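Long-range contacts in CurF (Lyngbya majuscula, PDB 2Q35), which belongs to the crotonase superfamily and, as the ECH2 decarboxylase domain, probably decarboxylates an intermediate in polyketide chain beta-branching: residues Glu21-Phe27 against Tyr56-Ser62; Tyr48-Leu53 against Ile91-Ala96. The protein carries 1 engineered substitution. All coordinates share one frame; numbering follows the deposited sequence.

Interaction 1: residues Glu21-Phe27 against Tyr56-Ser62; sequences ESSRNGF and YGNYFSS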
ATOM      1  N   GLU A  21      35.291  -5.467   6.876  1.00 21.51           N
ATOM      2  CA  GLU A  21      35.856  -4.663   5.812  1.00 22.42           C
ATOM      3  C   GLU A  21      36.355  -5.515   4.643  1.00 22.78           C
ATOM      4  O   GLU A  21      36.208  -5.113   3.501  1.00 22.30           O
ATOM      5  CB  GLU A  21      36.984  -3.772   6.345  1.00 21.95           C
ATOM      6  CG  GLU A  21      36.553  -2.906   7.511  1.00 26.57           C
ATOM      7  CD  GLU A  21      37.585  -1.869   7.867  1.00 33.55           C
ATOM      8  OE1 GLU A  21      38.338  -2.106   8.833  1.00 38.38           O
ATOM      9  OE2 GLU A  21      37.649  -0.828   7.173  1.00 34.26           O
ATOM     10  N   SER A  22      36.905  -6.695   4.926  1.00 23.11           N
ATOM     11  CA  SER A  22      37.427  -7.558   3.857  1.00 23.94           C
ATOM     12  C   SER A  22      36.366  -8.015   2.839  1.00 23.64           C
ATOM     13  O   SER A  22      36.683  -8.243   1.674  1.00 23.85           O
ATOM     14  CB  SER A  22      38.212  -8.749   4.433  1.00 24.54           C
ATOM     15  OG  SER A  22      37.548  -9.329   5.550  1.00 28.93           O
ATOM     16  N   SER A  23      35.104  -8.110   3.256  1.00 20.55           N
ATOM     17  CA  SER A  23      34.046  -8.540   2.348  1.00 20.91           C
ATOM     18  C   SER A  23      33.038  -7.425   2.069  1.00 19.61           C
ATOM     19  O   SER A  23      32.030  -7.652   1.386  1.00 18.92           O
ATOM     20  CB  SER A  23      33.288  -9.731   2.943  1.00 20.30           C
ATOM     21  OG  SER A  23      32.450  -9.307   4.009  1.00 20.31           O
ATOM     22  N   ARG A  24      33.317  -6.241   2.617  1.00 18.70           N
ATOM     23  CA  ARG A  24      32.402  -5.097   2.550  1.00 20.29           C
ATOM     24  C   ARG A  24      31.039  -5.501   3.095  1.00 18.20           C
ATOM     25  O   ARG A  24      30.007  -5.318   2.433  1.00 17.59           O
ATOM     26  CB  ARG A  24      32.261  -4.606   1.115  1.00 19.38           C
ATOM     27  CG  ARG A  24      33.542  -3.997   0.556  1.00 23.39           C
ATOM     28  CD  ARG A  24      33.665  -4.212  -0.941  1.00 26.57           C
ATOM     29  NE  ARG A  24      33.623  -5.627  -1.343  1.00 40.23           N
ATOM     30  CZ  ARG A  24      34.485  -6.583  -0.976  1.00 41.91           C
ATOM     31  NH1 ARG A  24      35.501  -6.334  -0.155  1.00 44.56           N
ATOM     32  NH2 ARG A  24      34.316  -7.820  -1.426  1.00 43.16           N
ATOM     33  N   ASN A  25      31.041  -6.105   4.284  1.00 18.93           N
ATOM     34  CA  ASN A  25      29.825  -6.595   4.909  1.00 18.15           C
ATOM     35  C   ASN A  25      29.007  -7.545   4.031  1.00 17.83           C
ATOM     36  O   ASN A  25      27.771  -7.475   3.984  1.00 15.83           O
ATOM     37  CB  ASN A  25      28.961  -5.443   5.437  1.00 18.37           C
ATOM     38  CG  ASN A  25      29.549  -4.792   6.680  1.00 20.58           C
ATOM     39  OD1 ASN A  25      30.577  -5.224   7.203  1.00 23.72           O
ATOM     40  ND2 ASN A  25      28.883  -3.746   7.168  1.00 16.32           N
ATOM     41  N   GLY A  26      29.718  -8.420   3.326  1.00 17.18           N
ATOM     42  CA  GLY A  26      29.086  -9.513   2.610  1.00 16.54           C
ATOM     43  C   GLY A  26      28.603 -10.554   3.599  1.00 16.49           C
ATOM     44  O   GLY A  26      28.862 -10.455   4.806  1.00 17.08           O
ATOM     45  N   PHE A  27      27.902 -11.550   3.074  1.00 15.50           N
ATOM     46  CA  PHE A  27      27.434 -12.694   3.846  1.00 16.90           C
ATOM     47  C   PHE A  27      28.589 -13.680   4.053  1.00 17.71           C
ATOM     48  O   PHE A  27      28.487 -14.874   3.711  1.00 18.02           O
ATOM     49  CB  PHE A  27      26.240 -13.354   3.142  1.00 16.85           C
ATOM     50  CG  PHE A  27      24.967 -12.546   3.197  1.00 17.44           C
ATOM     51  CD1 PHE A  27      24.873 -11.408   3.998  1.00 15.59           C
ATOM     52  CD2 PHE A  27      23.850 -12.943   2.476  1.00 18.32           C
ATOM     53  CE1 PHE A  27      23.688 -10.669   4.076  1.00 18.69           C
ATOM     54  CE2 PHE A  27      22.667 -12.204   2.545  1.00 19.64           C
ATOM     55  CZ  PHE A  27      22.595 -11.065   3.356  1.00 16.65           C
ATOM     56  N   TYR A  56      29.294  -0.258   8.447  1.00 15.52           N
ATOM     57  CA  TYR A  56      30.468   0.571   8.675  1.00 16.02           C
ATOM     58  C   TYR A  56      30.747   1.300   7.370  1.00 17.18           C
ATOM     59  O   TYR A  56      30.532   0.754   6.263  1.00 16.67           O
ATOM     60  CB  TYR A  56      31.670  -0.320   8.995  1.00 17.51           C
ATOM     61  CG  TYR A  56      32.299  -0.928   7.756  1.00 20.92           C
ATOM     62  CD1 TYR A  56      31.795  -2.112   7.201  1.00 25.63           C
ATOM     63  CD2 TYR A  56      33.373  -0.304   7.118  1.00 21.99           C
ATOM     64  CE1 TYR A  56      32.349  -2.660   6.034  1.00 20.41           C
ATOM     65  CE2 TYR A  56      33.932  -0.850   5.955  1.00 24.12           C
ATOM     66  CZ  TYR A  56      33.415  -2.028   5.428  1.00 20.92           C
ATOM     67  OH  TYR A  56      33.979  -2.571   4.289  1.00 25.06           O
ATOM     68  N   GLY A  57      31.271   2.515   7.489  1.00 16.33           N
ATOM     69  CA  GLY A  57      31.714   3.239   6.299  1.00 17.66           C
ATOM     70  C   GLY A  57      30.614   3.302   5.254  1.00 18.52           C
ATOM     71  O   GLY A  57      29.480   3.693   5.556  1.00 19.12           O
ATOM     72  N   ASN A  58      30.964   2.892   4.040  1.00 19.12           N
ATOM     73  CA  ASN A  58      30.096   3.033   2.869  1.00 18.59           C
ATOM     74  C   ASN A  58      29.121   1.878   2.658  1.00 16.45           C
ATOM     75  O   ASN A  58      28.379   1.902   1.676  1.00 14.27           O
ATOM     76  CB  ASN A  58      30.942   3.173   1.605  1.00 19.64           C
ATOM     77  CG  ASN A  58      31.619   4.531   1.500  1.00 20.93           C
ATOM     78  OD1 ASN A  58      31.103   5.532   1.999  1.00 29.68           O
ATOM     79  ND2 ASN A  58      32.770   4.565   0.851  1.00 26.16           N
ATOM     80  N   TYR A  59      29.153   0.886   3.551  1.00 16.47           N
ATOM     81  CA  TYR A  59      28.424  -0.375   3.346  1.00 16.27           C
ATOM     82  C   TYR A  59      27.529  -0.741   4.509  1.00 14.98           C
ATOM     83  O   TYR A  59      27.973  -0.788   5.670  1.00 15.74           O
ATOM     84  CB  TYR A  59      29.396  -1.531   3.115  1.00 17.28           C
ATOM     85  CG  TYR A  59      30.245  -1.341   1.902  1.00 17.39           C
ATOM     86  CD1 TYR A  59      29.756  -1.657   0.645  1.00 16.62           C
ATOM     87  CD2 TYR A  59      31.520  -0.802   2.015  1.00 19.97           C
ATOM     88  CE1 TYR A  59      30.542  -1.451  -0.496  1.00 22.15           C
ATOM     89  CE2 TYR A  59      32.317  -0.594   0.892  1.00 20.68           C
ATOM     90  CZ  TYR A  59      31.813  -0.912  -0.355  1.00 23.63           C
ATOM     91  OH  TYR A  59      32.619  -0.720  -1.454  1.00 24.39           O
ATOM     92  N   PHE A  60      26.266  -1.002   4.185  1.00 14.68           N
ATOM     93  CA  PHE A  60      25.398  -1.666   5.132  1.00 13.49           C
ATOM     94  C   PHE A  60      25.615  -3.184   4.993  1.00 14.22           C
ATOM     95  O   PHE A  60      26.127  -3.823   5.905  1.00 14.95           O
ATOM     96  CB  PHE A  60      23.917  -1.278   4.954  1.00 12.68           C
ATOM     97  CG  PHE A  60      22.988  -2.085   5.841  1.00 13.04           C
ATOM     98  CD1 PHE A  60      22.905  -1.795   7.190  1.00 14.31           C
ATOM     99  CD2 PHE A  60      22.230  -3.169   5.324  1.00 14.82           C
ATOM    100  CE1 PHE A  60      22.034  -2.530   8.053  1.00 15.60           C
ATOM    101  CE2 PHE A  60      21.384  -3.930   6.181  1.00 13.64           C
ATOM    102  CZ  PHE A  60      21.298  -3.602   7.545  1.00 15.19           C
ATOM    103  N   SER A  61      25.232  -3.745   3.842  1.00 13.38           N
ATOM    104  CA  SER A  61      25.448  -5.169   3.562  1.00 13.73           C
ATOM    105  C   SER A  61      25.509  -5.450   2.066  1.00 13.73           C
ATOM    106  O   SER A  61      24.652  -4.997   1.305  1.00 13.41           O
ATOM    107  CB  SER A  61      24.335  -6.004   4.210  1.00 15.14           C
ATOM    108  OG  SER A  61      24.508  -7.376   3.840  1.00 14.62           O
ATOM    109  N   SER A  62      26.532  -6.202   1.652  1.00 14.70           N
ATOM    110  CA  SER A  62      26.756  -6.514   0.233  1.00 15.21           C
ATOM    111  C   SER A  62      26.118  -7.851  -0.168  1.00 14.27           C
ATOM    112  O   SER A  62      26.178  -8.242  -1.332  1.00 15.53           O
ATOM    113  CB  SER A  62      28.263  -6.509  -0.104  1.00 16.91           C
ATOM    114  OG  SER A  62      28.809  -5.209   0.098  1.00 19.66           O
TER
HETATM  115  O   HOH W   1      26.070  -8.333   5.888  1.00 22.66           O
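Tyr56 packs against Glu21 with a ring face and against Asn25 with a ring edge. Glu21 CG rests over the face, a CH-pi contact 4.1 Å from CG to the ring centroid, while the Asn25 amide comes to the ring edge, its plane turned 73° from that of the ring, with OD1 3.3 Å from Tyr56 CE1. The amide is held at both ends: OD1 accepts from the backbone N of Asp20, and ND2 donates to Met18 O and, at 3.0 Å, to Phe60 O, so its flip and rotation are fixed. Arg24 runs alongside Tyr59, pointing the same way. Its CB sits almost squarely over the Tyr59 ring, 3.7 Å from CB to the centroid, and chi1 of -67°, with CG beside the backbone N, lays CG over the same face near CE2. The guanidinium bends back to Ser22 O. Ser62 ties down the backbone, OG donating to Arg24 O at 2.6 Å and N donating to Asn25 O at 2.9 Å. A water bridges Asn25 O and Ser61 OG. Two loops that follow strands of the central sheet are thus joined, as in the crotonase fold, where the Phe-Ser-Ser-Gly segment starting at Phe60 probably lies beside the oxyanion-hole region.

Interaction 2: residues Tyr48-Leu53 against Ile91-Ala96; sequences YKVVIL and IPIIAA
Val51 bonds through its backbone to both Pro92 and Ile94 in a parallel strand pair of the central sheet of the crotonase fold. Val51 N donates to Pro92 O (2.9 Å, nearly straight at 173°), Ile94 N to Val51 O, Leu53 N to Ile94 O and Ala96 N to Leu53 O, the ladder of a regular parallel register. Side chains alternate between the two faces. On one, Val50 CG1 meets Ile94 CD1 at 3.9 Å and Ile52 CG2 meets Ala96 CB at 4.0 Å. On the other, Val51 CB packs on Ile93 CG1, and Leu53 CB lies near Ile93 CG2. Ile91, just before its strand, reaches across at about a right angle to Val51, its CD1 3.7 Å from Val51 CG2; CG1 stands between the backbone N and the carbonyl carbon (chi1 55°), which turns CD1 toward the other strand. Trimming Ile91 to an alanine here would probably open a gap beside Val51 CG2 and against Val42 of helix 29-44. That helix lies against the Val51, Leu53 and Ile93 side, and helix 178-192 against the Ile52 and Ile94 side. Tyr156 of the second subunit packs on Pro92. Lys49 O, buried without a polar partner in the model, faces carbon instead, 3.4 Å from Ile91 CB and 3.3 Å from Pro92 CD.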
ATOM      1  N   TYR A  48      17.255  -5.439  27.322  1.00 15.56           N
ATOM      2  CA  TYR A  48      17.277  -4.870  25.978  1.00 14.96           C
ATOM      3  C   TYR A  48      15.890  -4.808  25.371  1.00 15.79           C
ATOM      4  O   TYR A  48      15.101  -5.779  25.482  1.00 17.52           O
ATOM      5  CB  TYR A  48      18.228  -5.630  25.059  1.00 14.62           C
ATOM      6  CG  TYR A  48      19.671  -5.626  25.490  1.00 16.05           C
ATOM      7  CD1 TYR A  48      20.154  -4.703  26.429  1.00 17.08           C
ATOM      8  CD2 TYR A  48      20.581  -6.502  24.900  1.00 16.92           C
ATOM      9  CE1 TYR A  48      21.526  -4.689  26.794  1.00 14.31           C
ATOM     10  CE2 TYR A  48      21.926  -6.479  25.234  1.00 14.53           C
ATOM     11  CZ  TYR A  48      22.395  -5.596  26.190  1.00 17.73           C
ATOM     12  OH  TYR A  48      23.732  -5.596  26.529  1.00 21.29           O
ATOM     13  N   LYS A  49      15.591  -3.676  24.718  1.00 13.84           N
ATOM     14  CA  LYS A  49      14.261  -3.414  24.182  1.00 13.40           C
ATOM     15  C   LYS A  49      14.222  -3.118  22.681  1.00 13.62           C
ATOM     16  O   LYS A  49      13.183  -3.323  22.048  1.00 14.30           O
ATOM     17  CB  LYS A  49      13.577  -2.227  24.903  1.00 14.27           C
ATOM     18  CG  LYS A  49      13.307  -2.415  26.368  1.00 17.01           C
ATOM     19  CD  LYS A  49      12.643  -1.131  26.816  1.00 20.43           C
ATOM     20  CE  LYS A  49      12.086  -1.198  28.190  1.00 22.73           C
ATOM     21  NZ  LYS A  49      11.543   0.128  28.532  1.00 15.05           N
ATOM     22  N   VAL A  50      15.305  -2.543  22.142  1.00 12.26           N
ATOM     23  CA  VAL A  50      15.357  -2.152  20.698  1.00 13.17           C
ATOM     24  C   VAL A  50      16.746  -2.457  20.188  1.00 13.10           C
ATOM     25  O   VAL A  50      17.732  -2.159  20.868  1.00 15.14           O
ATOM     26  CB  VAL A  50      15.040  -0.627  20.476  1.00 12.64           C
ATOM     27  CG1 VAL A  50      15.048  -0.284  18.988  1.00 15.19           C
ATOM     28  CG2 VAL A  50      13.692  -0.230  21.076  1.00 15.72           C
ATOM     29  N   VAL A  51      16.837  -3.084  19.015  1.00 12.43           N
ATOM     30  CA  VAL A  51      18.129  -3.329  18.370  1.00 13.85           C
ATOM     31  C   VAL A  51      18.277  -2.383  17.161  1.00 13.85           C
ATOM     32  O   VAL A  51      17.350  -2.279  16.349  1.00 15.13           O
ATOM     33  CB  VAL A  51      18.191  -4.759  17.833  1.00 13.84           C
ATOM     34  CG1 VAL A  51      19.439  -4.929  16.954  1.00 13.81           C
ATOM     35  CG2 VAL A  51      18.183  -5.764  18.973  1.00 15.27           C
ATOM     36  N   ILE A  52      19.405  -1.675  17.067  1.00 13.53           N
ATOM     37  CA  ILE A  52      19.742  -0.941  15.860  1.00 14.44           C
ATOM     38  C   ILE A  52      20.808  -1.733  15.128  1.00 13.39           C
ATOM     39  O   ILE A  52      21.919  -1.935  15.659  1.00 15.87           O
ATOM     40  CB  ILE A  52      20.249   0.481  16.224  1.00 13.03           C
ATOM     41  CG1 ILE A  52      19.109   1.228  16.946  1.00 18.44           C
ATOM     42  CG2 ILE A  52      20.665   1.263  14.943  1.00 17.16           C
ATOM     43  CD1 ILE A  52      19.465   2.601  17.393  1.00 25.26           C
ATOM     44  N   LEU A  53      20.481  -2.191  13.925  1.00 13.02           N
ATOM     45  CA  LEU A  53      21.443  -2.932  13.100  1.00 13.65           C
ATOM     46  C   LEU A  53      22.053  -1.999  12.057  1.00 13.31           C
ATOM     47  O   LEU A  53      21.343  -1.353  11.303  1.00 13.56           O
ATOM     48  CB  LEU A  53      20.729  -4.086  12.395  1.00 14.87           C
ATOM     49  CG  LEU A  53      21.547  -4.975  11.454  1.00 15.05           C
ATOM     50  CD1 LEU A  53      22.725  -5.676  12.152  1.00 18.25           C
ATOM     51  CD2 LEU A  53      20.630  -6.018  10.754  1.00 14.42           C
ATOM     52  N   ILE A  91      12.399  -8.612  19.926  1.00 11.28           N
ATOM     53  CA  ILE A  91      12.290  -7.160  20.151  1.00 10.28           C
ATOM     54  C   ILE A  91      12.440  -6.392  18.844  1.00 11.36           C
ATOM     55  O   ILE A  91      13.029  -6.885  17.892  1.00 11.70           O
ATOM     56  CB  ILE A  91      13.280  -6.647  21.235  1.00 10.05           C
ATOM     57  CG1 ILE A  91      14.726  -7.038  20.898  1.00 10.55           C
ATOM     58  CG2 ILE A  91      12.851  -7.171  22.635  1.00 11.13           C
ATOM     59  CD1 ILE A  91      15.763  -6.269  21.718  1.00 11.34           C
ATOM     60  N   PRO A  92      11.869  -5.173  18.780  1.00 11.28           N
ATOM     61  CA  PRO A  92      11.957  -4.410  17.520  1.00 12.72           C
ATOM     62  C   PRO A  92      13.390  -4.127  17.062  1.00 12.15           C
ATOM     63  O   PRO A  92      14.291  -3.872  17.886  1.00 12.94           O
ATOM     64  CB  PRO A  92      11.283  -3.067  17.853  1.00 13.67           C
ATOM     65  CG  PRO A  92      10.720  -3.177  19.193  1.00 14.57           C
ATOM     66  CD  PRO A  92      11.075  -4.497  19.821  1.00 10.28           C
ATOM     67  N   ILE A  93      13.571  -4.194  15.748  1.00 11.09           N
ATOM     68  CA  ILE A  93      14.853  -3.925  15.106  1.00 11.71           C
ATOM     69  C   ILE A  93      14.699  -2.747  14.142  1.00 11.79           C
ATOM     70  O   ILE A  93      13.745  -2.711  13.347  1.00 11.71           O
ATOM     71  CB  ILE A  93      15.358  -5.166  14.318  1.00 12.70           C
ATOM     72  CG1 ILE A  93      15.511  -6.384  15.220  1.00 13.46           C
ATOM     73  CG2 ILE A  93      16.703  -4.880  13.570  1.00 12.19           C
ATOM     74  CD1 ILE A  93      15.757  -7.671  14.378  1.00 14.18           C
ATOM     75  N   ILE A  94      15.630  -1.789  14.215  1.00 11.72           N
ATOM     76  CA  ILE A  94      15.731  -0.695  13.237  1.00 12.83           C
ATOM     77  C   ILE A  94      16.994  -0.909  12.399  1.00 10.97           C
ATOM     78  O   ILE A  94      18.090  -0.995  12.944  1.00 12.70           O
ATOM     79  CB  ILE A  94      15.854   0.664  13.948  1.00 11.24           C
ATOM     80  CG1 ILE A  94      14.671   0.887  14.913  1.00 11.38           C
ATOM     81  CG2 ILE A  94      15.987   1.829  12.936  1.00 13.06           C
ATOM     82  CD1 ILE A  94      14.804   2.087  15.866  1.00 15.15           C
ATOM     83  N   ALA A  95      16.847  -1.010  11.078  1.00 10.56           N
ATOM     84  CA  ALA A  95      18.005  -1.227  10.208  1.00 10.03           C
ATOM     85  C   ALA A  95      18.462   0.154   9.777  1.00 11.04           C
ATOM     86  O   ALA A  95      17.770   0.808   8.997  1.00 13.61           O
ATOM     87  CB  ALA A  95      17.631  -2.018   8.992  1.00 12.57           C
ATOM     88  N   ALA A  96      19.611   0.548  10.276  1.00 11.57           N
ATOM     89  CA  ALA A  96      20.181   1.871   9.921  1.00 11.12           C
ATOM     90  C   ALA A  96      21.136   1.648   8.755  1.00 11.30           C
ATOM     91  O   ALA A  96      22.315   1.322   8.933  1.00 12.40           O
ATOM     92  CB  ALA A  96      20.901   2.501  11.127  1.00 14.03           C
TER

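The four segments alternate along the chain, in the order 21-27, 48-53, 56-62 and 91-96, so that the two contacts cross along the sequence. The centres of the two contacts are about 19 Å apart. Strand 50-54 of interaction 2 leads directly into the 56-62 loop of interaction 1, and its neighbour on the other flank, strand 13-18, leads into the 21-27 loop. Phe60 links the two: its CE1 lies 3.5 Å from Leu53 O and its CZ packs on Ala95 CB. Gln98, just after strand 93-97, donates to Gly57 O and Tyr59 O. The parallel sheet core and the loops at its strand ends are therefore built as one unit.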